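Local coordinates for aldehyde dehydrogenase (Anabaena variabilis, PDB 4H7N), which probably oxidises aldehydes to carboxylic acids with NAD+ as the electron acceptor, at residues 8-13 with 165-170; 76-81 with 137-142; 260-265 with 306-311. One frame throughout, in Å; residues are numbered along the deposited sequence.

Contact 1: 8-13 with 165-170; sequences IEVRNP and APRFVA
Arg-167 stretches from the turn that precedes helix 169-176 toward the end of strand 8-11, where Val-10 and Arg-11 receive it. The extended chain, CG to NE, carries the guanidinium across to the strand with NH2 leading. NH2 donates to the backbone O of Arg-11 over 3.0 Å, with an N-H...O angle of 162°. The acceptor lies nearly in the guanidinium plane, as suits that N-H, yet seen from the carbonyl the donor stands 59° above its plane and misses the lone pairs. Val-10 then covers one face of the same group: CG1 sits 4.0 Å from Arg-167 CZ. The backbone of Asn-12 closes in obliquely, its CA 3.5 Å from NH2 of Arg-167.

Val-10 has a second task. With CG1 anti to the backbone N (chi1 176°), this methyl meets both the guanidinium and the proline next door, coming within 3.7 Å of Pro-166 CD. The other branch, CG2, touches the same ring more loosely, 4.1 Å from Pro-166 CG. The contact therefore sets an apolar patch directly beside a buried charge.

That charge is shared out by salt bridges to Asp-19 through NH2 and to Asp-77 through NH1. Asp-19, which also accepts from Asn-12 ND2, lies on strand 18-22, the antiparallel partner of strand 8-11; Asp-77 lies on helix 67-78. The N-terminal hairpin is thus laid against the turn before helix 169-176, with helix 67-78 alongside and Phe-168 packed on helix 139-144.

Contact 2: 76-81 with 137-142; sequences NDTGRL and NFPLTL
Asn-137, Phe-138 and Pro-139 belong to the Pro-Trp-Asn-Phe-Pro sequence of aldehyde dehydrogenases, whose asparagine helps to form the oxyanion hole in relatives, and they meet Thr-78 and Arg-80 where helix 67-78 ends. Gly-79, with positive phi, takes the chain out of that helix, and Arg-80 follows directly.

The apolar half of the contact is a methyl against a proline. Thr-78 CG2 lies 3.8 Å from both CD and CG of Pro-139, and Asp-77 adds its CB at 4.5 Å from Pro-139 CG. The same Thr-78 methyl also sits over the centre of the Arg-80 guanidinium, 3.5 Å above its plane, and so touches both the flat group and the proline. Thr-78 OG1 turns the other way, to Leu-74 O within its own helix, and takes a weak bond from Arg-80 N.

Arg-80 gets there by bending early: CG stands between the backbone N and carbonyl carbon (chi1 41°) and chi2 is 66°, after which the chain runs straight. Its NH1 comes 3.3 Å from Asn-137 O, an oxygen that accepts from Asn-261 ND2, and 3.8 Å from Phe-138 CD1. The arginine and phenylalanine side chains cross at about a right angle with their planes 43° apart, so the meeting is neither a stack nor a clean edge approach.

The guanidinium has firmer partners beyond: Glu-87 OE1 forms a salt bridge with NH2, and Asn-261 OD1 accepts from NH1. Since Glu-87 OE2 also takes Thr-141 N at the start of helix 139-144, one carboxylate ties the arginine to that helix, and Arg-80 probably offsets its negative charge inside the protein.

Contact 3: 260-265 with 306-311; sequences VNTGQS and GPIIAE
Thr-262 and Gln-264 carry the polar grip on residues 306-309. Thr-262 OG1 donates to Gly-306 O over 2.7 Å, with the hydroxyl standing above the carbonyl plane and not on a lone pair. With CG anti to the carbonyl carbon (chi1 -59°) and the chain extended beyond, Gln-264 carries its amide across to Ile-309. Gln-264 OE1 accepts from the backbone N of Ile-309 at 2.9 Å, almost straight (169°), in the amide's carbonyl plane and on a lone pair. On the other side of the amide, NE2 of Gln-264 gives a strong bond to Asn-261 O, 3.0 Å long at 167°, and only a weak one to Pro-307 O at 3.4 Å.

Asn-261 and Gln-264 return the favour to each other: Asn-261 ND2 reaches Gln-264 O at 2.9 Å, while Asn-261 O takes Gln-264 N from the face opposite NE2. A water adds one more link, donating to Thr-262 OG1 at 2.8 Å and accepting weakly from Gly-306 N.

Around this frame the packing is modest. Ile-309 crosses the glutamine obliquely, its CD1 4.0 Å from Gln-264 NE2, and Ile-308 CG2 approaches Gln-264 OE1 to 3.8 Å before Ile-308 itself turns to helix 311-326.

The gripping glutamine belongs to the Gly-Gln-Ser-Cys sequence, whose cysteine, next after Ser-265, is the nucleophile in aldehyde dehydrogenases and probably here. With one end of its amide accepting and the other donating, its flip is fixed, and Thr-262 OG1 both gives and receives. Buried backbone groups of two irregular loops find partners this way.

Contact 2 lies between the other two, its centre about 10 Å from that of contact 1 and about 9 Å from that of contact 3. Toward contact 1 the link is ionic: Asp-77 OD1 is 2.8 Å from Arg-167 NH1, and Asp-77 OD2 probably accepts from Phe-168 N. Toward contact 3 two side-chain amides each probably donate to a backbone carbonyl: Asn-261 ND2 lies 2.9 Å from Asn-137 O, and Asn-137 ND2 3.0 Å from Gln-264 O. Contacts 1 and 3 merely pack, Pro-13 CB meeting Ile-309 O at 3.7 Å. The side chain of Asn-137 is about 10 Å from that of Glu-232, the predicted active-site residue, which puts contact 2 near the probable active site.

Contact 1: 8-13 with 165-170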
loop_
_atom_site.group_PDB
_atom_site.type_symbol
_atom_site.label_atom_id
_atom_site.label_comp_id
_atom_site.label_asym_id
_atom_site.label_seq_id
_atom_site.Cartn_x
_atom_site.Cartn_y
_atom_site.Cartn_z
ATOM N N ILE A 8 -29.184 18.835 1.853
ATOM C CA ILE A 8 -29.102 18.471 0.451
ATOM C C ILE A 8 -30.384 17.715 0.118
ATOM O O ILE A 8 -30.719 16.753 0.781
ATOM C CB ILE A 8 -27.870 17.562 0.182
ATOM C CG1 ILE A 8 -26.581 18.313 0.468
ATOM C CG2 ILE A 8 -27.847 17.108 -1.274
ATOM C CD1 ILE A 8 -25.340 17.464 0.670
ATOM N N GLU A 9 -31.096 18.153 -0.911
ATOM C CA GLU A 9 -32.278 17.453 -1.351
ATOM C C GLU A 9 -31.844 16.373 -2.327
ATOM O O GLU A 9 -30.919 16.579 -3.116
ATOM C CB GLU A 9 -33.237 18.416 -1.997
ATOM C CG GLU A 9 -33.778 19.435 -1.020
ATOM C CD GLU A 9 -34.880 20.277 -1.645
ATOM O OE1 GLU A 9 -34.563 21.204 -2.424
ATOM O OE2 GLU A 9 -36.061 19.964 -1.393
ATOM N N VAL A 10 -32.506 15.223 -2.279
ATOM C CA VAL A 10 -31.993 14.047 -2.974
ATOM C C VAL A 10 -33.045 13.641 -3.977
ATOM O O VAL A 10 -34.222 13.450 -3.619
ATOM C CB VAL A 10 -31.669 12.913 -1.998
ATOM C CG1 VAL A 10 -31.214 11.651 -2.726
ATOM C CG2 VAL A 10 -30.626 13.336 -0.986
ATOM N N ARG A 11 -32.629 13.551 -5.239
ATOM C CA ARG A 11 -33.497 13.172 -6.338
ATOM C C ARG A 11 -33.821 11.672 -6.336
ATOM O O ARG A 11 -32.984 10.816 -6.031
ATOM C CB ARG A 11 -32.820 13.631 -7.638
ATOM C CG ARG A 11 -33.438 13.157 -8.928
ATOM C CD ARG A 11 -32.761 13.826 -10.109
ATOM N NE ARG A 11 -33.291 13.399 -11.384
ATOM C CZ ARG A 11 -33.059 12.208 -11.947
ATOM N NH1 ARG A 11 -32.300 11.298 -11.359
ATOM N NH2 ARG A 11 -33.591 11.910 -13.106
ATOM N N ASN A 12 -35.066 11.372 -6.621
ATOM C CA ASN A 12 -35.534 10.029 -6.875
ATOM C C ASN A 12 -35.278 9.735 -8.351
ATOM O O ASN A 12 -35.739 10.468 -9.234
ATOM C CB ASN A 12 -37.024 9.969 -6.580
ATOM C CG ASN A 12 -37.634 8.606 -6.812
ATOM O OD1 ASN A 12 -37.456 7.970 -7.826
ATOM N ND2 ASN A 12 -38.478 8.223 -5.884
ATOM N N PRO A 13 -34.521 8.680 -8.624
ATOM C CA PRO A 13 -34.125 8.374 -9.998
ATOM C C PRO A 13 -35.265 7.863 -10.910
ATOM O O PRO A 13 -35.144 7.936 -12.114
ATOM C CB PRO A 13 -33.060 7.302 -9.804
ATOM C CG PRO A 13 -33.482 6.597 -8.579
ATOM C CD PRO A 13 -33.938 7.722 -7.669
ATOM N N ALA A 165 -27.367 8.521 -3.612
ATOM C CA ALA A 165 -28.118 7.307 -3.223
ATOM C C ALA A 165 -27.885 6.940 -1.748
ATOM O O ALA A 165 -27.142 6.004 -1.442
ATOM C CB ALA A 165 -27.686 6.164 -4.102
ATOM N N PRO A 166 -28.452 7.716 -0.822
ATOM C CA PRO A 166 -28.128 7.609 0.591
ATOM C C PRO A 166 -29.208 6.926 1.422
ATOM O O PRO A 166 -29.014 6.702 2.612
ATOM C CB PRO A 166 -28.010 9.079 1.001
ATOM C CG PRO A 166 -29.132 9.687 0.211
ATOM C CD PRO A 166 -29.191 8.949 -1.113
ATOM N N ARG A 167 -30.345 6.617 0.835
ATOM C CA ARG A 167 -31.518 6.219 1.656
ATOM C C ARG A 167 -31.386 4.849 2.328
ATOM O O ARG A 167 -31.971 4.621 3.382
ATOM C CB ARG A 167 -32.789 6.213 0.832
ATOM C CG ARG A 167 -33.057 7.476 0.047
ATOM C CD ARG A 167 -34.271 7.212 -0.811
ATOM N NE ARG A 167 -34.560 8.284 -1.736
ATOM C CZ ARG A 167 -33.837 8.598 -2.820
ATOM N NH1 ARG A 167 -32.705 7.984 -3.116
ATOM N NH2 ARG A 167 -34.269 9.538 -3.635
ATOM N N PHE A 168 -30.533 3.979 1.771
ATOM C CA PHE A 168 -30.364 2.618 2.299
ATOM C C PHE A 168 -29.765 2.619 3.686
ATOM O O PHE A 168 -29.885 1.633 4.381
ATOM C CB PHE A 168 -29.499 1.771 1.383
ATOM C CG PHE A 168 -28.043 2.154 1.419
ATOM C CD1 PHE A 168 -27.567 3.217 0.681
ATOM C CD2 PHE A 168 -27.157 1.453 2.218
ATOM C CE1 PHE A 168 -26.229 3.560 0.718
ATOM C CE2 PHE A 168 -25.803 1.793 2.267
ATOM C CZ PHE A 168 -25.340 2.842 1.504
ATOM N N VAL A 169 -29.123 3.714 4.075
ATOM C CA VAL A 169 -28.529 3.864 5.380
ATOM C C VAL A 169 -29.572 3.797 6.522
ATOM O O VAL A 169 -29.322 3.178 7.578
ATOM C CB VAL A 169 -27.679 5.162 5.453
ATOM C CG1 VAL A 169 -27.189 5.404 6.857
ATOM C CG2 VAL A 169 -26.432 5.010 4.575
ATOM N N ALA A 170 -30.748 4.350 6.314
ATOM C CA ALA A 170 -31.712 4.487 7.433
ATOM C C ALA A 170 -32.069 3.100 8.016
ATOM O O ALA A 170 -31.987 2.905 9.204
ATOM C CB ALA A 170 -32.958 5.244 6.999
#

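Contact 2: 76-81 with 137-142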
loop_
_atom_site.group_PDB
_atom_site.type_symbol
_atom_site.label_atom_id
_atom_site.label_comp_id
_atom_site.label_asym_id
_atom_site.label_seq_id
_atom_site.Cartn_x
_atom_site.Cartn_y
_atom_site.Cartn_z
ATOM N N ASN A 76 -35.832 2.470 -3.743
ATOM C CA ASN A 76 -35.983 3.914 -3.831
ATOM C C ASN A 76 -34.673 4.563 -4.322
ATOM O O ASN A 76 -34.720 5.478 -5.167
ATOM C CB ASN A 76 -36.386 4.459 -2.456
ATOM C CG ASN A 76 -37.050 5.836 -2.486
ATOM O OD1 ASN A 76 -37.739 6.214 -1.506
ATOM N ND2 ASN A 76 -36.830 6.621 -3.553
ATOM N N ASP A 77 -33.529 4.113 -3.802
ATOM C CA ASP A 77 -32.229 4.687 -4.208
ATOM C C ASP A 77 -31.887 4.398 -5.665
ATOM O O ASP A 77 -31.279 5.212 -6.330
ATOM C CB ASP A 77 -31.052 4.140 -3.365
ATOM C CG ASP A 77 -30.847 4.839 -2.009
ATOM O OD1 ASP A 77 -31.041 6.083 -1.866
ATOM O OD2 ASP A 77 -30.381 4.140 -1.059
ATOM N N THR A 78 -32.195 3.188 -6.129
ATOM C CA THR A 78 -31.676 2.662 -7.407
ATOM C C THR A 78 -32.676 2.542 -8.506
ATOM O O THR A 78 -32.312 2.446 -9.671
ATOM C CB THR A 78 -31.043 1.270 -7.243
ATOM O OG1 THR A 78 -32.007 0.286 -6.802
ATOM C CG2 THR A 78 -29.860 1.314 -6.230
ATOM N N GLY A 79 -33.955 2.545 -8.147
ATOM C CA GLY A 79 -35.000 2.393 -9.137
ATOM C C GLY A 79 -35.251 0.994 -9.674
ATOM O O GLY A 79 -35.954 0.824 -10.676
ATOM N N ARG A 80 -34.615 -0.015 -9.078
ATOM C CA ARG A 80 -34.764 -1.364 -9.560
ATOM C C ARG A 80 -34.882 -2.358 -8.425
ATOM O O ARG A 80 -34.398 -2.102 -7.313
ATOM C CB ARG A 80 -33.617 -1.762 -10.549
ATOM C CG ARG A 80 -32.189 -1.317 -10.221
ATOM C CD ARG A 80 -31.594 -1.951 -8.987
ATOM N NE ARG A 80 -30.157 -1.650 -8.897
ATOM C CZ ARG A 80 -29.388 -1.811 -7.830
ATOM N NH1 ARG A 80 -28.085 -1.542 -7.937
ATOM N NH2 ARG A 80 -29.864 -2.264 -6.661
ATOM N N LEU A 81 -35.512 -3.490 -8.734
ATOM C CA LEU A 81 -35.749 -4.547 -7.754
ATOM C C LEU A 81 -34.802 -5.746 -7.834
ATOM O O LEU A 81 -34.179 -6.083 -6.840
ATOM C CB LEU A 81 -37.208 -5.034 -7.838
ATOM C CG LEU A 81 -37.649 -6.096 -6.825
ATOM C CD1 LEU A 81 -37.340 -5.703 -5.387
ATOM C CD2 LEU A 81 -39.152 -6.388 -6.982
ATOM N N ASN A 137 -23.759 3.605 -7.423
ATOM C CA ASN A 137 -24.246 2.605 -8.376
ATOM C C ASN A 137 -24.644 1.218 -7.809
ATOM O O ASN A 137 -25.629 0.602 -8.273
ATOM C CB ASN A 137 -23.302 2.463 -9.537
ATOM C CG ASN A 137 -21.955 1.971 -9.097
ATOM O OD1 ASN A 137 -21.312 2.593 -8.256
ATOM N ND2 ASN A 137 -21.548 0.840 -9.604
ATOM N N PHE A 138 -23.950 0.802 -6.758
ATOM C CA PHE A 138 -24.332 -0.325 -5.927
ATOM C C PHE A 138 -24.160 0.189 -4.511
ATOM O O PHE A 138 -23.156 -0.047 -3.843
ATOM C CB PHE A 138 -23.455 -1.561 -6.159
ATOM C CG PHE A 138 -23.574 -2.183 -7.536
ATOM C CD1 PHE A 138 -24.610 -3.034 -7.841
ATOM C CD2 PHE A 138 -22.548 -2.020 -8.486
ATOM C CE1 PHE A 138 -24.695 -3.637 -9.080
ATOM C CE2 PHE A 138 -22.630 -2.642 -9.724
ATOM C CZ PHE A 138 -23.716 -3.444 -10.015
ATOM N N PRO A 139 -25.104 0.966 -4.070
ATOM C CA PRO A 139 -24.876 1.736 -2.862
ATOM C C PRO A 139 -24.608 0.861 -1.640
ATOM O O PRO A 139 -23.729 1.195 -0.848
ATOM C CB PRO A 139 -26.159 2.526 -2.668
ATOM C CG PRO A 139 -27.039 2.173 -3.762
ATOM C CD PRO A 139 -26.444 1.126 -4.633
ATOM N N LEU A 140 -25.342 -0.246 -1.501
ATOM C CA LEU A 140 -25.181 -1.095 -0.346
ATOM C C LEU A 140 -23.888 -1.853 -0.429
ATOM O O LEU A 140 -23.022 -1.730 0.463
ATOM C CB LEU A 140 -26.366 -2.052 -0.175
ATOM C CG LEU A 140 -26.191 -3.067 0.931
ATOM C CD1 LEU A 140 -26.184 -2.383 2.287
ATOM C CD2 LEU A 140 -27.269 -4.156 0.871
ATOM N N THR A 141 -23.672 -2.585 -1.506
ATOM C CA THR A 141 -22.504 -3.476 -1.506
ATOM C C THR A 141 -21.210 -2.679 -1.494
ATOM O O THR A 141 -20.251 -3.086 -0.818
ATOM C CB THR A 141 -22.500 -4.488 -2.648
ATOM O OG1 THR A 141 -22.821 -3.815 -3.834
ATOM C CG2 THR A 141 -23.599 -5.580 -2.460
ATOM N N LEU A 142 -21.158 -1.575 -2.223
ATOM C CA LEU A 142 -19.918 -0.811 -2.250
ATOM C C LEU A 142 -19.670 0.052 -0.989
ATOM O O LEU A 142 -18.549 0.447 -0.755
ATOM C CB LEU A 142 -19.803 -0.017 -3.571
ATOM C CG LEU A 142 -19.733 -0.945 -4.805
ATOM C CD1 LEU A 142 -19.663 -0.228 -6.141
ATOM C CD2 LEU A 142 -18.550 -1.915 -4.763
#

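Contact 3: 260-265 with 306-311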
loop_
_atom_site.group_PDB
_atom_site.type_symbol
_atom_site.label_atom_id
_atom_site.label_comp_id
_atom_site.label_asym_id
_atom_site.label_seq_id
_atom_site.Cartn_x
_atom_site.Cartn_y
_atom_site.Cartn_z
ATOM N N VAL A 260 -25.981 -5.185 -17.164
ATOM C CA VAL A 260 -26.455 -5.411 -15.817
ATOM C C VAL A 260 -26.254 -4.099 -15.060
ATOM O O VAL A 260 -25.297 -3.376 -15.285
ATOM C CB VAL A 260 -25.771 -6.624 -15.124
ATOM C CG1 VAL A 260 -24.294 -6.357 -14.907
ATOM C CG2 VAL A 260 -26.465 -6.936 -13.818
ATOM N N ASN A 261 -27.243 -3.761 -14.254
ATOM C CA ASN A 261 -27.327 -2.489 -13.547
ATOM C C ASN A 261 -27.336 -1.325 -14.535
ATOM O O ASN A 261 -26.835 -0.244 -14.243
ATOM C CB ASN A 261 -26.166 -2.325 -12.540
ATOM C CG ASN A 261 -26.542 -1.407 -11.363
ATOM O OD1 ASN A 261 -27.655 -1.460 -10.868
ATOM N ND2 ASN A 261 -25.636 -0.544 -10.966
ATOM N N THR A 262 -27.868 -1.558 -15.726
ATOM C CA THR A 262 -27.899 -0.527 -16.805
ATOM C C THR A 262 -26.468 -0.051 -17.156
ATOM O O THR A 262 -26.251 1.083 -17.612
ATOM C CB THR A 262 -28.797 0.656 -16.434
ATOM O OG1 THR A 262 -30.046 0.170 -15.912
ATOM C CG2 THR A 262 -29.136 1.503 -17.648
ATOM N N GLY A 263 -25.503 -0.934 -16.940
ATOM C CA GLY A 263 -24.114 -0.608 -17.278
ATOM C C GLY A 263 -23.398 0.293 -16.299
ATOM O O GLY A 263 -22.265 0.690 -16.554
ATOM N N GLN A 264 -24.025 0.553 -15.153
ATOM C CA GLN A 264 -23.520 1.474 -14.142
ATOM C C GLN A 264 -22.653 0.682 -13.168
ATOM O O GLN A 264 -23.079 0.324 -12.078
ATOM C CB GLN A 264 -24.694 2.165 -13.407
ATOM C CG GLN A 264 -25.579 2.948 -14.360
ATOM C CD GLN A 264 -26.878 3.396 -13.732
ATOM O OE1 GLN A 264 -27.096 4.596 -13.534
ATOM N NE2 GLN A 264 -27.772 2.429 -13.417
ATOM N N SER A 265 -21.408 0.431 -13.587
ATOM C CA SER A 265 -20.519 -0.430 -12.870
ATOM C C SER A 265 -19.118 -0.229 -13.414
ATOM O O SER A 265 -18.913 -0.215 -14.640
ATOM C CB SER A 265 -20.907 -1.873 -13.020
ATOM O OG SER A 265 -20.031 -2.717 -12.375
ATOM N N GLY A 306 -33.102 -0.966 -15.033
ATOM C CA GLY A 306 -33.482 0.232 -14.279
ATOM C C GLY A 306 -33.065 1.544 -14.941
ATOM O O GLY A 306 -32.387 1.543 -15.958
ATOM N N PRO A 307 -33.419 2.658 -14.318
ATOM C CA PRO A 307 -33.067 3.949 -14.824
ATOM C C PRO A 307 -31.609 4.283 -14.613
ATOM O O PRO A 307 -30.940 3.683 -13.755
ATOM C CB PRO A 307 -33.931 4.891 -13.993
ATOM C CG PRO A 307 -34.099 4.203 -12.693
ATOM C CD PRO A 307 -34.149 2.749 -13.037
ATOM N N ILE A 308 -31.152 5.300 -15.324
ATOM C CA ILE A 308 -29.869 5.896 -15.028
ATOM C C ILE A 308 -30.049 6.682 -13.757
ATOM O O ILE A 308 -30.844 7.600 -13.719
ATOM C CB ILE A 308 -29.452 6.812 -16.153
ATOM C CG1 ILE A 308 -29.367 5.986 -17.441
ATOM C CG2 ILE A 308 -28.139 7.501 -15.832
ATOM C CD1 ILE A 308 -29.511 6.845 -18.664
ATOM N N ILE A 309 -29.293 6.318 -12.720
ATOM C CA ILE A 309 -29.541 6.776 -11.366
ATOM C C ILE A 309 -29.178 8.242 -11.184
ATOM O O ILE A 309 -29.908 9.001 -10.583
ATOM C CB ILE A 309 -28.756 5.890 -10.388
ATOM C CG1 ILE A 309 -29.382 4.508 -10.330
ATOM C CG2 ILE A 309 -28.727 6.495 -9.003
ATOM C CD1 ILE A 309 -28.502 3.522 -9.613
ATOM N N ALA A 310 -28.042 8.644 -11.724
ATOM C CA ALA A 310 -27.582 10.023 -11.540
ATOM C C ALA A 310 -27.837 10.835 -12.790
ATOM O O ALA A 310 -27.494 10.396 -13.884
ATOM C CB ALA A 310 -26.102 10.023 -11.173
ATOM N N GLU A 311 -28.411 12.032 -12.658
ATOM C CA GLU A 311 -28.625 12.878 -13.850
ATOM C C GLU A 311 -27.360 13.199 -14.620
ATOM O O GLU A 311 -27.387 13.266 -15.854
ATOM C CB GLU A 311 -29.237 14.245 -13.518
ATOM C CG GLU A 311 -30.710 14.217 -13.353
ATOM C CD GLU A 311 -31.357 15.548 -13.716
ATOM O OE1 GLU A 311 -31.094 16.512 -13.019
ATOM O OE2 GLU A 311 -32.106 15.595 -14.706
HETATM O O HOH W 1 -30.399 -1.016 -13.455
#